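Local coordinates for uncharacterized protein (Bacteroides ovatus, PDB 4IRT) that is of uncharacterised function but, as a BNR-repeat beta-propeller protein, is a putative neuraminidase that may act on sialic acid-containing glycans, at residues T21-N26 / I251-M256; Y126-P131 / W181-D186; T190-W195 / Y211-D216. One frame throughout, in Å; residues are numbered along the deposited sequence.

How the contacts relate
Near the N terminus the loop 21-26 precedes the first four-stranded sheet, and contact 1 joins it to 251-256, which leads into strand 255-258; this closes the longest loop, its nearest ends 225 positions apart. Contacts 2 and 3 both fall within it, one after the other along the chain. Contact 2 sets the outermost strand 124-131 of one sheet against the outermost strand 178-185 of the next, whereas contact 3 is a hairpin within that second sheet. The three are coupled: Gln182 OE1 probably accepts from Thr254 N, Phe129 N donates to Asn25 O, Asp186 OD2 is hydrogen-bonded to His192 NE2, and Met256 packs against His192, Ser194 and Tyr211.

Contact 1: residues T21-N26 / I251-M256; sequences TVFRNN and INQTSM
Phe23 and Gln253 stack near the middle of a beta-propeller, where a loop ahead of strand 28-31 meets the turn leading into strand 255-258. The loop holds a type I beta turn, Thr21 to Arg24, and an ST turn in which Thr21 OG1 accepts from Phe23 N (3.3 Å). The tight part is an offset stack: the Gln253 amide lies on one face of the Phe23 ring, displaced toward its CG-CD2 side, the planes only 11° apart, with Gln253 CD 3.4 Å from Phe23 CD2. Gln253 reaches it with CG anti to its backbone N (chi1 -172°) and an extended chain. On the opposite face Thr21 OG1 sits 3.2 Å above the plane, over the ring centre, so the ring is sandwiched between its own loop and its partner. Close by, Val22 CG1 rests 3.3 Å from Gln253 O.

No direct hydrogen bond joins the segments anywhere; on the looser side a water mediates, accepting from Asn25 ND2 and lying 2.8 Å from Thr254 O, with Val22 O a weaker, longer partner. Polar groups turn to other parts of the protein: Ser255 OG bonds Pro317 O, and Arg318 NH2 reaches both Val22 O and Arg24 O. Val22 CG2 comes only within 4.4 Å of Ser255 CB.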
loop_
_atom_site.group_PDB
_atom_site.type_symbol
_atom_site.label_atom_id
_atom_site.label_comp_id
_atom_site.label_asym_id
_atom_site.label_seq_id
_atom_site.Cartn_x
_atom_site.Cartn_y
_atom_site.Cartn_z
ATOM N N THR A 21 -7.712 3.830 -0.053
ATOM C CA THR A 21 -6.617 4.093 -0.975
ATOM C C THR A 21 -5.687 2.884 -0.997
ATOM O O THR A 21 -5.672 2.050 -0.074
ATOM C CB THR A 21 -5.792 5.344 -0.626
ATOM O OG1 THR A 21 -4.845 5.020 0.406
ATOM C CG2 THR A 21 -6.701 6.525 -0.218
ATOM N N VAL A 22 -4.930 2.777 -2.083
ATOM C CA VAL A 22 -4.030 1.652 -2.308
ATOM C C VAL A 22 -2.880 1.673 -1.296
ATOM O O VAL A 22 -2.272 0.631 -1.041
ATOM C CB VAL A 22 -3.499 1.677 -3.772
ATOM C CG1 VAL A 22 -2.452 2.774 -3.952
ATOM C CG2 VAL A 22 -2.931 0.342 -4.178
ATOM N N PHE A 23 -2.636 2.828 -0.677
ATOM C CA PHE A 23 -1.470 3.026 0.161
ATOM C C PHE A 23 -1.779 2.967 1.672
ATOM O O PHE A 23 -0.965 3.358 2.489
ATOM C CB PHE A 23 -0.693 4.291 -0.217
ATOM C CG PHE A 23 -1.510 5.545 -0.244
ATOM C CD1 PHE A 23 -1.724 6.283 0.901
ATOM C CD2 PHE A 23 -2.026 6.020 -1.450
ATOM C CE1 PHE A 23 -2.491 7.433 0.865
ATOM C CE2 PHE A 23 -2.781 7.177 -1.495
ATOM C CZ PHE A 23 -3.017 7.882 -0.336
ATOM N N ARG A 24 -2.934 2.426 2.027
ATOM C CA ARG A 24 -3.177 2.042 3.407
ATOM C C ARG A 24 -2.381 0.778 3.725
ATOM O O ARG A 24 -2.649 -0.296 3.190
ATOM C CB ARG A 24 -4.676 1.845 3.622
ATOM C CG ARG A 24 -5.476 3.133 3.409
ATOM C CD ARG A 24 -6.866 3.122 4.080
ATOM N NE ARG A 24 -6.760 2.860 5.511
ATOM C CZ ARG A 24 -7.679 2.298 6.299
ATOM N NH1 ARG A 24 -8.928 2.030 5.877
ATOM N NH2 ARG A 24 -7.376 2.060 7.577
ATOM N N ASN A 25 -1.384 0.915 4.586
ATOM C CA ASN A 25 -0.446 -0.163 4.890
ATOM C C ASN A 25 -0.325 -0.276 6.399
ATOM O O ASN A 25 0.657 0.240 6.980
ATOM C CB ASN A 25 0.928 0.143 4.243
ATOM C CG ASN A 25 0.930 -0.140 2.734
ATOM O OD1 ASN A 25 0.823 -1.284 2.313
ATOM N ND2 ASN A 25 1.009 0.885 1.941
ATOM N N ASN A 26 -1.287 -0.921 7.081
ATOM C CA ASN A 26 -2.432 -1.660 6.551
ATOM C C ASN A 26 -3.773 -1.100 7.026
ATOM O O ASN A 26 -3.883 -0.381 8.056
ATOM C CB ASN A 26 -2.378 -3.094 7.073
ATOM C CG ASN A 26 -1.375 -3.944 6.349
ATOM O OD1 ASN A 26 -0.380 -3.452 5.792
ATOM N ND2 ASN A 26 -1.613 -5.247 6.369
ATOM N N ILE A 251 1.594 5.805 -13.475
ATOM C CA ILE A 251 1.008 6.298 -12.225
ATOM C C ILE A 251 2.017 6.137 -11.110
ATOM O O ILE A 251 2.956 5.330 -11.202
ATOM C CB ILE A 251 -0.327 5.568 -11.922
ATOM C CG1 ILE A 251 -1.115 6.180 -10.741
ATOM C CG2 ILE A 251 -0.087 4.089 -11.699
ATOM C CD1 ILE A 251 -1.526 7.620 -10.938
ATOM N N ASN A 252 1.853 6.951 -10.077
ATOM C CA ASN A 252 2.685 6.879 -8.879
ATOM C C ASN A 252 1.919 6.341 -7.670
ATOM O O ASN A 252 0.705 6.513 -7.594
ATOM C CB ASN A 252 3.242 8.258 -8.515
ATOM C CG ASN A 252 2.178 9.320 -8.436
ATOM O OD1 ASN A 252 1.649 9.753 -9.443
ATOM N ND2 ASN A 252 1.848 9.747 -7.220
ATOM N N GLN A 253 2.675 5.688 -6.783
ATOM C CA GLN A 253 2.256 5.198 -5.475
ATOM C C GLN A 253 1.290 4.028 -5.663
ATOM O O GLN A 253 0.080 4.201 -5.544
ATOM C CB GLN A 253 1.630 6.333 -4.663
ATOM C CG GLN A 253 1.344 5.990 -3.230
ATOM C CD GLN A 253 0.988 7.212 -2.428
ATOM O OE1 GLN A 253 0.257 8.074 -2.897
ATOM N NE2 GLN A 253 1.467 7.270 -1.207
ATOM N N THR A 254 1.828 2.859 -6.000
ATOM C CA THR A 254 0.999 1.679 -6.224
ATOM C C THR A 254 1.328 0.667 -5.124
ATOM O O THR A 254 1.206 0.994 -3.935
ATOM C CB THR A 254 1.131 1.111 -7.654
ATOM O OG1 THR A 254 2.495 0.741 -7.915
ATOM C CG2 THR A 254 0.665 2.151 -8.686
ATOM N N SER A 255 1.742 -0.545 -5.486
ATOM C CA SER A 255 1.993 -1.573 -4.497
ATOM C C SER A 255 2.908 -2.624 -5.094
ATOM O O SER A 255 3.146 -2.670 -6.323
ATOM C CB SER A 255 0.672 -2.213 -4.006
ATOM O OG SER A 255 0.134 -3.104 -5.004
HETATM N N MSE A 256 3.488 -3.428 -4.221
HETATM C CA MSE A 256 4.360 -4.530 -4.644
HETATM C C MSE A 256 4.271 -5.708 -3.697
HETATM O O MSE A 256 3.751 -5.624 -2.574
HETATM C CB MSE A 256 5.805 -4.023 -4.802
HETATM C CG MSE A 256 6.463 -3.741 -3.488
HETATM SE SE MSE A 256 8.366 -3.308 -3.780
HETATM C CE MSE A 256 8.949 -4.765 -4.897
HETATM O O HOH W 1 1.099 0.889 -1.150
#

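Contact 2: residues Y126-P131 / W181-D186; sequences YPEFYP and WQLYVD
Strands 126-131 and 181-185 run nearly parallel, 21° between their directions and 7.0 Å apart at closest approach, too far for backbone pairing, as expected of the innermost strands of two successive propeller blades. Side chains and water fill the gap. Tyr130 carries the apolar half: Leu183 CB lies over one face of its ring, 4.1 Å from the centroid and 25° off the normal, a CH-pi contact displaced toward the rim. Tyr130 CG is anti to its carbonyl carbon (chi1 -52°), which directs the ring across Leu183 at about a right angle, while Tyr130 CB meets Val185 CG2 at 3.6 Å. Beyond it, Val185 CG1 approaches Pro131 O at 3.3 Å.

In the polar half the extended Glu128 side chain lays its carboxylate beside the Trp181 indole, though its exact placement is doubtful. One water accepts from Trp181 NE1 (3.0 Å) and donates to Tyr126 O; its approach to Glu128 OE2 is unusually short and doubtful in detail. A second lies within hydrogen-bonding reach of Trp181 O and, more weakly, Glu128 OE2. A third accepts from Leu183 N and lies 2.6 Å from Tyr130 OH, in the plane of that ring. The chemistry is thus divided: apolar contact of Tyr130 with Leu183 and Val185 at one end, and at the other a join made through shared waters rather than by any clear direct hydrogen bond.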
loop_
_atom_site.group_PDB
_atom_site.type_symbol
_atom_site.label_atom_id
_atom_site.label_comp_id
_atom_site.label_asym_id
_atom_site.label_seq_id
_atom_site.Cartn_x
_atom_site.Cartn_y
_atom_site.Cartn_z
ATOM N N TYR A 126 1.720 10.058 4.239
ATOM C CA TYR A 126 1.782 8.649 3.811
ATOM C C TYR A 126 2.489 7.729 4.824
ATOM O O TYR A 126 3.502 7.106 4.512
ATOM C CB TYR A 126 2.446 8.513 2.432
ATOM C CG TYR A 126 1.829 9.396 1.372
ATOM C CD1 TYR A 126 0.453 9.381 1.134
ATOM C CD2 TYR A 126 2.613 10.258 0.622
ATOM C CE1 TYR A 126 -0.121 10.199 0.176
ATOM C CE2 TYR A 126 2.054 11.072 -0.351
ATOM C CZ TYR A 126 0.693 11.035 -0.572
ATOM O OH TYR A 126 0.158 11.851 -1.537
ATOM N N PRO A 127 1.928 7.616 6.045
ATOM C CA PRO A 127 2.446 6.634 6.990
ATOM C C PRO A 127 2.226 5.193 6.505
ATOM O O PRO A 127 1.129 4.873 6.035
ATOM C CB PRO A 127 1.615 6.898 8.256
ATOM C CG PRO A 127 0.282 7.416 7.703
ATOM C CD PRO A 127 0.681 8.263 6.525
ATOM N N GLU A 128 3.269 4.366 6.600
ATOM C CA GLU A 128 3.212 2.948 6.229
ATOM C C GLU A 128 3.987 2.112 7.230
ATOM O O GLU A 128 5.113 2.473 7.570
ATOM C CB GLU A 128 3.862 2.684 4.860
ATOM C CG GLU A 128 3.423 3.531 3.684
ATOM C CD GLU A 128 4.441 3.485 2.521
ATOM O OE1 GLU A 128 5.146 2.481 2.335
ATOM O OE2 GLU A 128 4.591 4.487 1.801
ATOM N N PHE A 129 3.399 0.979 7.650
ATOM C CA PHE A 129 4.028 0.015 8.529
ATOM C C PHE A 129 4.295 -1.293 7.767
ATOM O O PHE A 129 3.502 -1.690 6.917
ATOM C CB PHE A 129 3.129 -0.331 9.709
ATOM C CG PHE A 129 2.975 0.770 10.728
ATOM C CD1 PHE A 129 3.943 0.988 11.694
ATOM C CD2 PHE A 129 1.820 1.542 10.759
ATOM C CE1 PHE A 129 3.793 1.998 12.624
ATOM C CE2 PHE A 129 1.663 2.531 11.696
ATOM C CZ PHE A 129 2.647 2.746 12.647
ATOM N N TYR A 130 5.372 -1.987 8.146
ATOM C CA TYR A 130 5.698 -3.323 7.648
ATOM C C TYR A 130 6.284 -4.112 8.792
ATOM O O TYR A 130 7.094 -3.587 9.580
ATOM C CB TYR A 130 6.701 -3.260 6.483
ATOM C CG TYR A 130 6.263 -2.326 5.385
ATOM C CD1 TYR A 130 5.431 -2.766 4.364
ATOM C CD2 TYR A 130 6.630 -0.968 5.402
ATOM C CE1 TYR A 130 4.994 -1.911 3.375
ATOM C CE2 TYR A 130 6.179 -0.102 4.429
ATOM C CZ TYR A 130 5.362 -0.572 3.421
ATOM O OH TYR A 130 4.908 0.272 2.455
ATOM N N PRO A 131 5.909 -5.398 8.898
ATOM C CA PRO A 131 6.472 -6.227 9.944
ATOM C C PRO A 131 7.813 -6.831 9.533
ATOM O O PRO A 131 7.978 -7.240 8.386
ATOM C CB PRO A 131 5.423 -7.334 10.084
ATOM C CG PRO A 131 4.988 -7.539 8.693
ATOM C CD PRO A 131 5.002 -6.169 8.034
ATOM N N TRP A 181 7.074 5.742 -3.802
ATOM C CA TRP A 181 7.551 4.396 -3.537
ATOM C C TRP A 181 6.477 3.473 -2.994
ATOM O O TRP A 181 5.426 3.911 -2.582
ATOM C CB TRP A 181 8.727 4.443 -2.543
ATOM C CG TRP A 181 8.394 5.173 -1.253
ATOM C CD1 TRP A 181 7.759 4.691 -0.172
ATOM C CD2 TRP A 181 8.698 6.556 -0.969
ATOM N NE1 TRP A 181 7.616 5.695 0.794
ATOM C CE2 TRP A 181 8.208 6.842 0.316
ATOM C CE3 TRP A 181 9.323 7.568 -1.699
ATOM C CZ2 TRP A 181 8.308 8.106 0.882
ATOM C CZ3 TRP A 181 9.446 8.802 -1.141
ATOM C CH2 TRP A 181 8.926 9.077 0.143
ATOM N N GLN A 182 6.796 2.186 -2.992
ATOM C CA GLN A 182 6.057 1.124 -2.299
ATOM C C GLN A 182 7.028 0.035 -1.865
ATOM O O GLN A 182 8.116 -0.112 -2.448
ATOM C CB GLN A 182 4.928 0.532 -3.190
ATOM C CG GLN A 182 5.377 0.075 -4.591
ATOM C CD GLN A 182 5.365 1.168 -5.638
ATOM O OE1 GLN A 182 4.600 2.139 -5.553
ATOM N NE2 GLN A 182 6.239 1.026 -6.647
ATOM N N LEU A 183 6.675 -0.669 -0.798
ATOM C CA LEU A 183 7.539 -1.668 -0.192
ATOM C C LEU A 183 6.754 -2.906 0.139
ATOM O O LEU A 183 5.522 -2.896 0.129
ATOM C CB LEU A 183 8.195 -1.163 1.104
ATOM C CG LEU A 183 9.030 0.096 0.976
ATOM C CD1 LEU A 183 8.195 1.334 1.210
ATOM C CD2 LEU A 183 10.190 0.156 1.931
ATOM N N TYR A 184 7.498 -3.945 0.460
ATOM C CA TYR A 184 6.945 -5.201 0.924
ATOM C C TYR A 184 8.031 -5.961 1.662
ATOM O O TYR A 184 9.188 -5.968 1.228
ATOM C CB TYR A 184 6.462 -6.024 -0.252
ATOM C CG TYR A 184 5.687 -7.275 0.087
ATOM C CD1 TYR A 184 4.331 -7.193 0.392
ATOM C CD2 TYR A 184 6.277 -8.546 0.024
ATOM C CE1 TYR A 184 3.582 -8.329 0.681
ATOM C CE2 TYR A 184 5.533 -9.696 0.307
ATOM C CZ TYR A 184 4.160 -9.568 0.619
ATOM O OH TYR A 184 3.380 -10.668 0.895
ATOM N N VAL A 185 7.677 -6.601 2.776
ATOM C CA VAL A 185 8.650 -7.431 3.481
ATOM C C VAL A 185 8.261 -8.865 3.212
ATOM O O VAL A 185 7.133 -9.276 3.536
ATOM C CB VAL A 185 8.666 -7.131 4.985
ATOM C CG1 VAL A 185 9.639 -8.060 5.700
ATOM C CG2 VAL A 185 9.036 -5.670 5.203
ATOM N N ASP A 186 9.158 -9.611 2.576
ATOM C CA ASP A 186 8.797 -10.943 2.112
ATOM C C ASP A 186 8.825 -11.967 3.238
ATOM O O ASP A 186 9.083 -11.642 4.399
ATOM C CB ASP A 186 9.600 -11.375 0.873
ATOM C CG ASP A 186 11.073 -11.633 1.151
ATOM O OD1 ASP A 186 11.461 -11.870 2.318
ATOM O OD2 ASP A 186 11.860 -11.634 0.174
HETATM O O HOH W 2 5.537 6.531 2.744
HETATM O O HOH W 3 3.493 3.130 -0.783
HETATM O O HOH W 4 3.825 0.086 0.071
#

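Contact 3: residues T190-W195 / Y211-D216; sequences TIHLSW and YARSFD. With EDO (1,2-ethanediol), chain M.
Thr190 opens the contact just ahead of strand 191-195, its CG2 over one face of the Phe215 ring and its OG1 3.4 Å from Phe215 CD1; the two side chains lie side by side, pointing the same way. Ile191 begins the antiparallel pairing with strand 211-214. It forms a hydrogen-bonded pair with Ser214, Ile191 N donating to Ser214 O (3.0 Å) and Ser214 N to Ile191 O.

His192, in a non-hydrogen-bonded pair with Arg213, holds the main side-chain bond: His192 ND1 and Tyr211 OH are 2.7 Å apart, with each atom near the plane of the other's ring. Tyr211 CG is anti to its backbone N (chi1 176°), which carries the phenol along the sheet to the imidazole. Arg213 NH1 donates to the same Tyr211 OH at 2.9 Å, the hydroxyl lying 24° out of the guanidinium plane, so two side chains grip one oxygen. The guanidinium's NE and NH2 bind ethanediol, probably from the crystallisation liquor, NE to O1 at 2.9 Å. Asp186 OD2 takes the other imidazole nitrogen, His192 NE2.

Leu193 repeats the two-bond pattern with Ala212, with Ala212 N to Leu193 O at 2.8 Å. Ser194 and Tyr211 form a non-hydrogen-bonded pair, and Ser194 OG is hydrogen-bonded to Gln182 NE2. Trp195 then turns its CZ3 to Ala212 CB, 4.2 Å away.

These are the middle strands of a four-stranded propeller blade: 178-185 flanks 191-198, and 239-242 flanks 206-214. Met256 of strand 255-258 covers the face bearing His192, Ser194 and Tyr211, whereas Trp181 and Leu183 touch Leu193 on the other.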
loop_
_atom_site.group_PDB
_atom_site.type_symbol
_atom_site.label_atom_id
_atom_site.label_comp_id
_atom_site.label_asym_id
_atom_site.label_seq_id
_atom_site.Cartn_x
_atom_site.Cartn_y
_atom_site.Cartn_z
ATOM N N THR A 190 13.144 -10.161 3.974
ATOM C CA THR A 190 13.782 -9.176 3.093
ATOM C C THR A 190 12.833 -7.991 2.837
ATOM O O THR A 190 11.637 -8.167 2.525
ATOM C CB THR A 190 14.200 -9.833 1.762
ATOM O OG1 THR A 190 15.123 -10.893 2.041
ATOM C CG2 THR A 190 14.838 -8.840 0.795
ATOM N N ILE A 191 13.375 -6.788 2.907
ATOM C CA ILE A 191 12.601 -5.585 2.610
ATOM C C ILE A 191 12.803 -5.257 1.144
ATOM O O ILE A 191 13.946 -5.012 0.713
ATOM C CB ILE A 191 13.069 -4.370 3.439
ATOM C CG1 ILE A 191 13.030 -4.668 4.943
ATOM C CG2 ILE A 191 12.244 -3.145 3.080
ATOM C CD1 ILE A 191 13.771 -3.643 5.775
ATOM N N HIS A 192 11.698 -5.216 0.396
ATOM C CA HIS A 192 11.718 -4.821 -0.991
ATOM C C HIS A 192 11.244 -3.393 -1.124
ATOM O O HIS A 192 10.343 -2.976 -0.415
ATOM C CB HIS A 192 10.806 -5.742 -1.826
ATOM C CG HIS A 192 11.210 -7.180 -1.782
ATOM N ND1 HIS A 192 12.008 -7.745 -2.743
ATOM C CD2 HIS A 192 10.964 -8.157 -0.874
ATOM C CE1 HIS A 192 12.240 -9.011 -2.440
ATOM N NE2 HIS A 192 11.602 -9.293 -1.317
ATOM N N LEU A 193 11.825 -2.666 -2.069
ATOM C CA LEU A 193 11.473 -1.267 -2.324
ATOM C C LEU A 193 11.483 -0.983 -3.812
ATOM O O LEU A 193 12.464 -1.273 -4.493
ATOM C CB LEU A 193 12.524 -0.371 -1.648
ATOM C CG LEU A 193 12.551 1.122 -1.976
ATOM C CD1 LEU A 193 11.320 1.831 -1.479
ATOM C CD2 LEU A 193 13.792 1.736 -1.350
ATOM N N SER A 194 10.404 -0.396 -4.318
ATOM C CA SER A 194 10.358 0.103 -5.709
ATOM C C SER A 194 9.734 1.495 -5.731
ATOM O O SER A 194 9.021 1.909 -4.778
ATOM C CB SER A 194 9.598 -0.839 -6.635
ATOM O OG SER A 194 8.298 -1.093 -6.161
ATOM N N TRP A 195 10.000 2.228 -6.816
ATOM C CA TRP A 195 9.544 3.605 -6.936
ATOM C C TRP A 195 9.563 4.088 -8.360
ATOM O O TRP A 195 10.202 3.481 -9.198
ATOM C CB TRP A 195 10.377 4.544 -6.054
ATOM C CG TRP A 195 11.788 4.775 -6.441
ATOM C CD1 TRP A 195 12.281 5.868 -7.156
ATOM C CD2 TRP A 195 12.936 3.987 -6.082
ATOM N NE1 TRP A 195 13.644 5.774 -7.269
ATOM C CE2 TRP A 195 14.077 4.641 -6.622
ATOM C CE3 TRP A 195 13.112 2.771 -5.406
ATOM C CZ2 TRP A 195 15.364 4.107 -6.519
ATOM C CZ3 TRP A 195 14.426 2.241 -5.275
ATOM C CH2 TRP A 195 15.520 2.916 -5.824
ATOM N N TYR A 211 14.252 -0.165 -8.277
ATOM C CA TYR A 211 14.144 -1.247 -7.304
ATOM C C TYR A 211 15.383 -1.327 -6.414
ATOM O O TYR A 211 16.480 -1.113 -6.878
ATOM C CB TYR A 211 13.974 -2.573 -8.034
ATOM C CG TYR A 211 13.960 -3.765 -7.110
ATOM C CD1 TYR A 211 12.792 -4.124 -6.426
ATOM C CD2 TYR A 211 15.089 -4.536 -6.921
ATOM C CE1 TYR A 211 12.775 -5.203 -5.562
ATOM C CE2 TYR A 211 15.084 -5.606 -6.041
ATOM C CZ TYR A 211 13.921 -5.959 -5.386
ATOM O OH TYR A 211 13.876 -7.057 -4.552
ATOM N N ALA A 212 15.176 -1.682 -5.153
ATOM C CA ALA A 212 16.241 -2.058 -4.269
ATOM C C ALA A 212 15.705 -3.009 -3.226
ATOM O O ALA A 212 14.503 -3.057 -3.005
ATOM C CB ALA A 212 16.828 -0.825 -3.595
ATOM N N ARG A 213 16.596 -3.779 -2.617
ATOM C CA ARG A 213 16.217 -4.642 -1.481
ATOM C C ARG A 213 17.280 -4.721 -0.401
ATOM O O ARG A 213 18.458 -4.533 -0.661
ATOM C CB ARG A 213 15.827 -6.040 -1.954
ATOM C CG ARG A 213 16.902 -6.764 -2.769
ATOM C CD ARG A 213 16.468 -8.214 -2.943
ATOM N NE ARG A 213 17.241 -8.964 -3.942
ATOM C CZ ARG A 213 16.737 -9.519 -5.033
ATOM N NH1 ARG A 213 15.452 -9.379 -5.349
ATOM N NH2 ARG A 213 17.532 -10.206 -5.824
ATOM N N SER A 214 16.854 -5.020 0.814
ATOM C CA SER A 214 17.746 -5.088 1.959
ATOM C C SER A 214 17.500 -6.381 2.716
ATOM O O SER A 214 16.345 -6.714 3.042
ATOM C CB SER A 214 17.506 -3.942 2.931
ATOM O OG SER A 214 18.349 -4.100 4.075
ATOM N N PHE A 215 18.602 -7.068 3.044
ATOM C CA PHE A 215 18.580 -8.324 3.796
ATOM C C PHE A 215 18.905 -8.178 5.287
ATOM O O PHE A 215 18.875 -9.172 6.021
ATOM C CB PHE A 215 19.581 -9.310 3.179
ATOM C CG PHE A 215 19.302 -9.613 1.733
ATOM C CD1 PHE A 215 18.451 -10.647 1.377
ATOM C CD2 PHE A 215 19.887 -8.857 0.741
ATOM C CE1 PHE A 215 18.198 -10.938 0.038
ATOM C CE2 PHE A 215 19.599 -9.096 -0.594
ATOM C CZ PHE A 215 18.768 -10.163 -0.947
ATOM N N ASP A 216 19.204 -6.950 5.733
ATOM C CA ASP A 216 19.624 -6.684 7.110
ATOM C C ASP A 216 18.799 -5.552 7.756
ATOM O O ASP A 216 19.329 -4.657 8.427
ATOM C CB ASP A 216 21.106 -6.383 7.141
ATOM C CG ASP A 216 21.488 -5.168 6.306
ATOM O OD1 ASP A 216 20.588 -4.496 5.708
ATOM O OD2 ASP A 216 22.702 -4.896 6.231
HETATM C C1 EDO M . 21.303 -9.571 -4.270
HETATM O O1 EDO M . 20.112 -8.803 -3.991
HETATM C C2 EDO M . 21.139 -11.064 -3.991
HETATM O O2 EDO M . 20.077 -11.588 -4.797
#